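Local atomic coordinates of beta-galactosidase (Geobacillus stearothermophilus, PDB entry 4OIF), a protein that probably hydrolyses terminal non-reducing beta-D-galactose residues of beta-D-galactosides, as a zinc-binding, trimeric intracellular enzyme of glycoside hydrolase family 42. Residues F14-W26 against D355-G367. Sequence-based numbering, arbitrary orientation.
Sequences FILHGGDYNPDQW and DSILYFQWRKSRG
Leu-16 to Gly-19 pairs in parallel with Ser-356 to Tyr-359, the short strand axes 26° apart, through a ladder that starts with Leu-16 N to Asp-355 O and continues past strand 356-359, where Trp-362 N donates to Asp-20 O (2.8 Å), the chain reaching Gln-361 through a cis peptide. The imidazole of His-17, swung away from its own backbone N by a chi1 of -175°, rises from the sheet face it shares with Tyr-359, and NE2 meets Tyr-359 OH in the plane of the ring, 2.5 Å away in a hydrogen bond; His-44 O takes up ND1, fixing the ring's rotation. A phenylalanine in place of Tyr-359 would probably leave His-17 NE2 without this mate and the imidazole less firmly oriented. Leu-358 CD2 lies 3.5 Å from Gly-18 N, near where a side chain on this glycine would project. Asp-20 OD2 approaches the edge of the Phe-360 ring, 3.4 Å from CD1, with carboxylate and ring planes 74° apart. Farther on, Asn-22 ND2 donates to Gln-361 OE1 (2.9 Å), which also receives a proton from a water held by Gln-25 NE2. Trp-26 offers one indole face to Arg-363 CD in an off-centre CH-pi contact, while a second water links its NE1 to Arg-363 O. The pairing closes the TIM barrel, joining its first strand, 16-21, to its last, 356-359. Strands 47-50 and 319-322 flank the pair, the latter bringing Glu-322, the predicted nucleophile, beside Asp-20; helix 386-399 packs on His-17 and Tyr-359, helix 30-42 on Tyr-21 and Arg-363, and Trp-192 of the second subunit meets Trp-26 edge-to-face.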
loop_
_atom_site.group_PDB
_atom_site.type_symbol
_atom_site.label_atom_id
_atom_site.label_comp_id
_atom_site.label_asym_id
_atom_site.label_seq_id
_atom_site.Cartn_x
_atom_site.Cartn_y
_atom_site.Cartn_z
ATOM N N PHE A 14 33.749 -35.822 1.566
ATOM C CA PHE A 14 34.134 -34.564 2.180
ATOM C C PHE A 14 32.964 -33.597 2.156
ATOM O O PHE A 14 32.071 -33.721 1.325
ATOM C CB PHE A 14 35.337 -33.961 1.459
ATOM C CG PHE A 14 35.109 -33.713 -0.002
ATOM C CD1 PHE A 14 34.664 -32.478 -0.445
ATOM C CD2 PHE A 14 35.350 -34.710 -0.934
ATOM C CE1 PHE A 14 34.451 -32.237 -1.793
ATOM C CE2 PHE A 14 35.140 -34.488 -2.278
ATOM C CZ PHE A 14 34.685 -33.248 -2.715
ATOM N N ILE A 15 32.967 -32.631 3.065
ATOM C CA ILE A 15 31.916 -31.626 3.084
ATOM C C ILE A 15 32.153 -30.636 1.951
ATOM O O ILE A 15 33.205 -30.002 1.882
ATOM C CB ILE A 15 31.848 -30.896 4.431
ATOM C CG1 ILE A 15 31.071 -31.747 5.438
ATOM C CG2 ILE A 15 31.167 -29.550 4.266
ATOM C CD1 ILE A 15 31.651 -31.735 6.826
ATOM N N LEU A 16 31.184 -30.541 1.046
ATOM C CA LEU A 16 31.305 -29.661 -0.105
ATOM C C LEU A 16 31.482 -28.232 0.371
ATOM O O LEU A 16 30.793 -27.801 1.273
ATOM C CB LEU A 16 30.078 -29.757 -1.010
ATOM C CG LEU A 16 29.449 -31.143 -1.157
ATOM C CD1 LEU A 16 28.282 -31.068 -2.124
ATOM C CD2 LEU A 16 30.489 -32.171 -1.608
ATOM N N HIS A 17 32.415 -27.506 -0.226
ATOM C CA HIS A 17 32.575 -26.103 0.098
ATOM C C HIS A 17 32.805 -25.338 -1.191
ATOM O O HIS A 17 33.711 -25.657 -1.952
ATOM C CB HIS A 17 33.732 -25.895 1.071
ATOM C CG HIS A 17 33.873 -24.486 1.549
ATOM N ND1 HIS A 17 35.097 -23.859 1.662
ATOM C CD2 HIS A 17 32.950 -23.584 1.955
ATOM C CE1 HIS A 17 34.920 -22.629 2.114
ATOM N NE2 HIS A 17 33.626 -22.436 2.305
ATOM N N GLY A 18 31.971 -24.339 -1.453
ATOM C CA GLY A 18 32.131 -23.579 -2.681
ATOM C C GLY A 18 30.821 -22.920 -3.014
ATOM O O GLY A 18 30.237 -22.295 -2.142
ATOM N N GLY A 19 30.346 -23.070 -4.246
ATOM C CA GLY A 19 29.069 -22.485 -4.629
ATOM C C GLY A 19 28.886 -22.135 -6.106
ATOM O O GLY A 19 29.612 -22.612 -6.981
ATOM N N ASP A 20 27.893 -21.301 -6.389
ATOM C CA ASP A 20 27.610 -20.924 -7.765
ATOM C C ASP A 20 28.814 -20.238 -8.405
ATOM O O ASP A 20 29.364 -19.266 -7.874
ATOM C CB ASP A 20 26.385 -20.012 -7.833
ATOM C CG ASP A 20 25.079 -20.759 -7.590
ATOM O OD1 ASP A 20 25.072 -21.740 -6.816
ATOM O OD2 ASP A 20 24.055 -20.369 -8.183
ATOM N N TYR A 21 29.236 -20.762 -9.545
ATOM C CA TYR A 21 30.378 -20.197 -10.251
ATOM C C TYR A 21 29.925 -19.838 -11.669
ATOM O O TYR A 21 29.380 -20.686 -12.388
ATOM C CB TYR A 21 31.568 -21.184 -10.244
ATOM C CG TYR A 21 32.770 -20.716 -11.030
ATOM C CD1 TYR A 21 33.282 -19.443 -10.842
ATOM C CD2 TYR A 21 33.398 -21.549 -11.951
ATOM C CE1 TYR A 21 34.370 -18.995 -11.554
ATOM C CE2 TYR A 21 34.497 -21.106 -12.674
ATOM C CZ TYR A 21 34.973 -19.821 -12.469
ATOM O OH TYR A 21 36.061 -19.343 -13.168
ATOM N N ASN A 22 30.132 -18.581 -12.060
ATOM C CA ASN A 22 29.616 -18.078 -13.340
ATOM C C ASN A 22 30.664 -17.497 -14.276
ATOM O O ASN A 22 30.603 -16.317 -14.619
ATOM C CB ASN A 22 28.549 -17.022 -13.081
ATOM C CG ASN A 22 27.366 -17.581 -12.339
ATOM O OD1 ASN A 22 26.675 -18.459 -12.848
ATOM N ND2 ASN A 22 27.124 -17.087 -11.130
ATOM N N PRO A 23 31.617 -18.333 -14.711
ATOM C CA PRO A 23 32.659 -17.891 -15.638
ATOM C C PRO A 23 32.077 -17.439 -16.971
ATOM O O PRO A 23 32.734 -16.695 -17.691
ATOM C CB PRO A 23 33.524 -19.145 -15.816
ATOM C CG PRO A 23 32.585 -20.279 -15.539
ATOM C CD PRO A 23 31.702 -19.780 -14.445
ATOM N N ASP A 24 30.859 -17.869 -17.282
ATOM C CA ASP A 24 30.208 -17.470 -18.526
ATOM C C ASP A 24 30.000 -15.948 -18.583
ATOM O O ASP A 24 29.754 -15.384 -19.648
ATOM C CB ASP A 24 28.871 -18.223 -18.708
ATOM C CG ASP A 24 28.027 -18.276 -17.427
ATOM O OD1 ASP A 24 28.554 -18.638 -16.343
ATOM O OD2 ASP A 24 26.820 -17.952 -17.505
ATOM N N GLN A 25 30.122 -15.280 -17.439
ATOM C CA GLN A 25 30.062 -13.823 -17.410
ATOM C C GLN A 25 31.437 -13.177 -17.561
ATOM O O GLN A 25 31.554 -11.951 -17.574
ATOM C CB GLN A 25 29.428 -13.344 -16.116
ATOM C CG GLN A 25 28.049 -13.885 -15.873
ATOM C CD GLN A 25 27.570 -13.568 -14.474
ATOM O OE1 GLN A 25 28.046 -12.619 -13.848
ATOM N NE2 GLN A 25 26.641 -14.374 -13.968
ATOM N N TRP A 26 32.471 -14.001 -17.675
ATOM C CA TRP A 26 33.842 -13.506 -17.705
ATOM C C TRP A 26 34.681 -14.129 -18.826
ATOM O O TRP A 26 35.903 -14.216 -18.714
ATOM C CB TRP A 26 34.520 -13.771 -16.356
ATOM C CG TRP A 26 33.832 -13.140 -15.191
ATOM C CD1 TRP A 26 32.853 -13.694 -14.421
ATOM C CD2 TRP A 26 34.077 -11.836 -14.655
ATOM N NE1 TRP A 26 32.471 -12.817 -13.438
ATOM C CE2 TRP A 26 33.204 -11.668 -13.556
ATOM C CE3 TRP A 26 34.949 -10.794 -14.994
ATOM C CZ2 TRP A 26 33.176 -10.495 -12.790
ATOM C CZ3 TRP A 26 34.926 -9.632 -14.235
ATOM C CH2 TRP A 26 34.042 -9.490 -13.146
ATOM N N ASP A 355 25.571 -31.621 4.534
ATOM C CA ASP A 355 26.895 -32.112 4.141
ATOM C C ASP A 355 27.581 -31.155 3.165
ATOM O O ASP A 355 28.479 -31.552 2.420
ATOM C CB ASP A 355 26.806 -33.512 3.525
ATOM C CG ASP A 355 26.647 -34.596 4.576
ATOM O OD1 ASP A 355 26.928 -34.327 5.765
ATOM O OD2 ASP A 355 26.245 -35.724 4.215
ATOM N N SER A 356 27.175 -29.890 3.183
ATOM C CA SER A 356 27.822 -28.880 2.351
ATOM C C SER A 356 27.679 -27.474 2.919
ATOM O O SER A 356 26.740 -27.186 3.653
ATOM C CB SER A 356 27.251 -28.901 0.931
ATOM O OG SER A 356 25.894 -28.495 0.927
ATOM N N ILE A 357 28.640 -26.622 2.579
ATOM C CA ILE A 357 28.518 -25.181 2.692
ATOM C C ILE A 357 28.761 -24.575 1.299
ATOM O O ILE A 357 29.898 -24.522 0.778
ATOM C CB ILE A 357 29.493 -24.582 3.732
ATOM C CG1 ILE A 357 29.237 -25.176 5.127
ATOM C CG2 ILE A 357 29.350 -23.076 3.769
ATOM C CD1 ILE A 357 27.872 -24.851 5.723
ATOM N N LEU A 358 27.665 -24.149 0.685
ATOM C CA LEU A 358 27.706 -23.602 -0.656
ATOM C C LEU A 358 27.087 -22.200 -0.675
ATOM O O LEU A 358 26.082 -21.921 -0.010
ATOM C CB LEU A 358 26.997 -24.540 -1.640
ATOM C CG LEU A 358 27.602 -25.950 -1.731
ATOM C CD1 LEU A 358 26.684 -26.945 -2.464
ATOM C CD2 LEU A 358 28.978 -25.901 -2.387
ATOM N N TYR A 359 27.724 -21.328 -1.446
ATOM C CA TYR A 359 27.393 -19.924 -1.515
ATOM C C TYR A 359 26.731 -19.534 -2.821
ATOM O O TYR A 359 26.902 -20.172 -3.873
ATOM C CB TYR A 359 28.654 -19.066 -1.360
ATOM C CG TYR A 359 29.566 -19.461 -0.223
ATOM C CD1 TYR A 359 29.113 -19.455 1.094
ATOM C CD2 TYR A 359 30.893 -19.819 -0.465
ATOM C CE1 TYR A 359 29.955 -19.813 2.135
ATOM C CE2 TYR A 359 31.742 -20.168 0.565
ATOM C CZ TYR A 359 31.268 -20.163 1.865
ATOM O OH TYR A 359 32.111 -20.515 2.893
ATOM N N PHE A 360 25.970 -18.460 -2.747
ATOM C CA PHE A 360 25.833 -17.621 -3.905
ATOM C C PHE A 360 26.537 -16.325 -3.557
ATOM O O PHE A 360 26.147 -15.662 -2.598
ATOM C CB PHE A 360 24.380 -17.355 -4.289
ATOM C CG PHE A 360 24.269 -16.607 -5.575
ATOM C CD1 PHE A 360 24.196 -17.290 -6.785
ATOM C CD2 PHE A 360 24.340 -15.223 -5.588
ATOM C CE1 PHE A 360 24.144 -16.605 -7.980
ATOM C CE2 PHE A 360 24.291 -14.529 -6.778
ATOM C CZ PHE A 360 24.197 -15.219 -7.977
ATOM N N GLN A 361 27.575 -15.961 -4.303
ATOM C CA GLN A 361 28.138 -16.756 -5.387
ATOM C C GLN A 361 29.664 -16.762 -5.217
ATOM O O GLN A 361 30.171 -16.292 -4.200
ATOM C CB GLN A 361 27.737 -16.190 -6.758
ATOM C CG GLN A 361 28.133 -14.739 -6.977
ATOM C CD GLN A 361 27.746 -14.215 -8.362
ATOM O OE1 GLN A 361 27.831 -14.932 -9.358
ATOM N NE2 GLN A 361 27.335 -12.951 -8.423
ATOM N N TRP A 362 30.399 -17.290 -6.191
ATOM C CA TRP A 362 31.852 -17.284 -6.084
ATOM C C TRP A 362 32.409 -15.879 -6.253
ATOM O O TRP A 362 33.132 -15.373 -5.393
ATOM C CB TRP A 362 32.495 -18.199 -7.119
ATOM C CG TRP A 362 33.974 -17.965 -7.217
ATOM C CD1 TRP A 362 34.648 -17.378 -8.252
ATOM C CD2 TRP A 362 34.957 -18.267 -6.217
ATOM N NE1 TRP A 362 35.991 -17.315 -7.968
ATOM C CE2 TRP A 362 36.208 -17.857 -6.726
ATOM C CE3 TRP A 362 34.901 -18.849 -4.942
ATOM C CZ2 TRP A 362 37.397 -18.019 -6.007
ATOM C CZ3 TRP A 362 36.078 -19.008 -4.230
ATOM C CH2 TRP A 362 37.307 -18.588 -4.761
ATOM N N ARG A 363 32.075 -15.267 -7.384
ATOM C CA ARG A 363 32.556 -13.937 -7.715
ATOM C C ARG A 363 31.391 -12.996 -8.026
ATOM O O ARG A 363 30.489 -13.344 -8.784
ATOM C CB ARG A 363 33.523 -14.011 -8.906
ATOM C CG ARG A 363 34.219 -12.698 -9.229
ATOM C CD ARG A 363 35.131 -12.813 -10.459
ATOM N NE ARG A 363 36.369 -13.537 -10.168
ATOM C CZ ARG A 363 37.471 -12.989 -9.648
ATOM N NH1 ARG A 363 37.523 -11.689 -9.341
ATOM N NH2 ARG A 363 38.529 -13.753 -9.426
ATOM N N LYS A 364 31.423 -11.802 -7.443
ATOM C CA LYS A 364 30.400 -10.793 -7.694
ATOM C C LYS A 364 30.223 -10.495 -9.171
ATOM O O LYS A 364 31.197 -10.384 -9.923
ATOM C CB LYS A 364 30.726 -9.490 -6.949
ATOM C CG LYS A 364 30.549 -9.621 -5.432
ATOM C CD LYS A 364 30.678 -8.295 -4.705
ATOM C CE LYS A 364 30.456 -8.477 -3.211
ATOM N NZ LYS A 364 30.926 -7.288 -2.437
ATOM N N SER A 365 28.963 -10.382 -9.574
ATOM C CA SER A 365 28.611 -9.898 -10.898
ATOM C C SER A 365 29.076 -8.461 -11.061
ATOM O O SER A 365 28.922 -7.660 -10.165
ATOM C CB SER A 365 27.100 -9.996 -11.119
ATOM O OG SER A 365 26.704 -11.346 -11.237
ATOM N N ARG A 366 29.641 -8.119 -12.203
ATOM C CA ARG A 366 30.103 -6.755 -12.353
ATOM C C ARG A 366 28.948 -5.793 -12.568
ATOM O O ARG A 366 29.024 -4.614 -12.207
ATOM C CB ARG A 366 31.076 -6.639 -13.508
ATOM C CG ARG A 366 31.780 -5.316 -13.499
ATOM C CD ARG A 366 32.816 -5.262 -14.568
ATOM N NE ARG A 366 33.435 -3.951 -14.620
ATOM C CZ ARG A 366 34.072 -3.498 -15.687
ATOM N NH1 ARG A 366 34.157 -4.260 -16.774
ATOM N NH2 ARG A 366 34.610 -2.289 -15.671
ATOM N N GLY A 367 27.881 -6.302 -13.173
ATOM C CA GLY A 367 26.719 -5.486 -13.470
ATOM C C GLY A 367 25.447 -6.256 -13.184
ATOM O O GLY A 367 25.503 -7.406 -12.746
HETATM O O HOH W 1 29.536 -34.022 1.202
HETATM O O HOH W 2 25.984 -14.417 -11.071
HETATM O O HOH W 3 30.578 -13.595 -11.549
#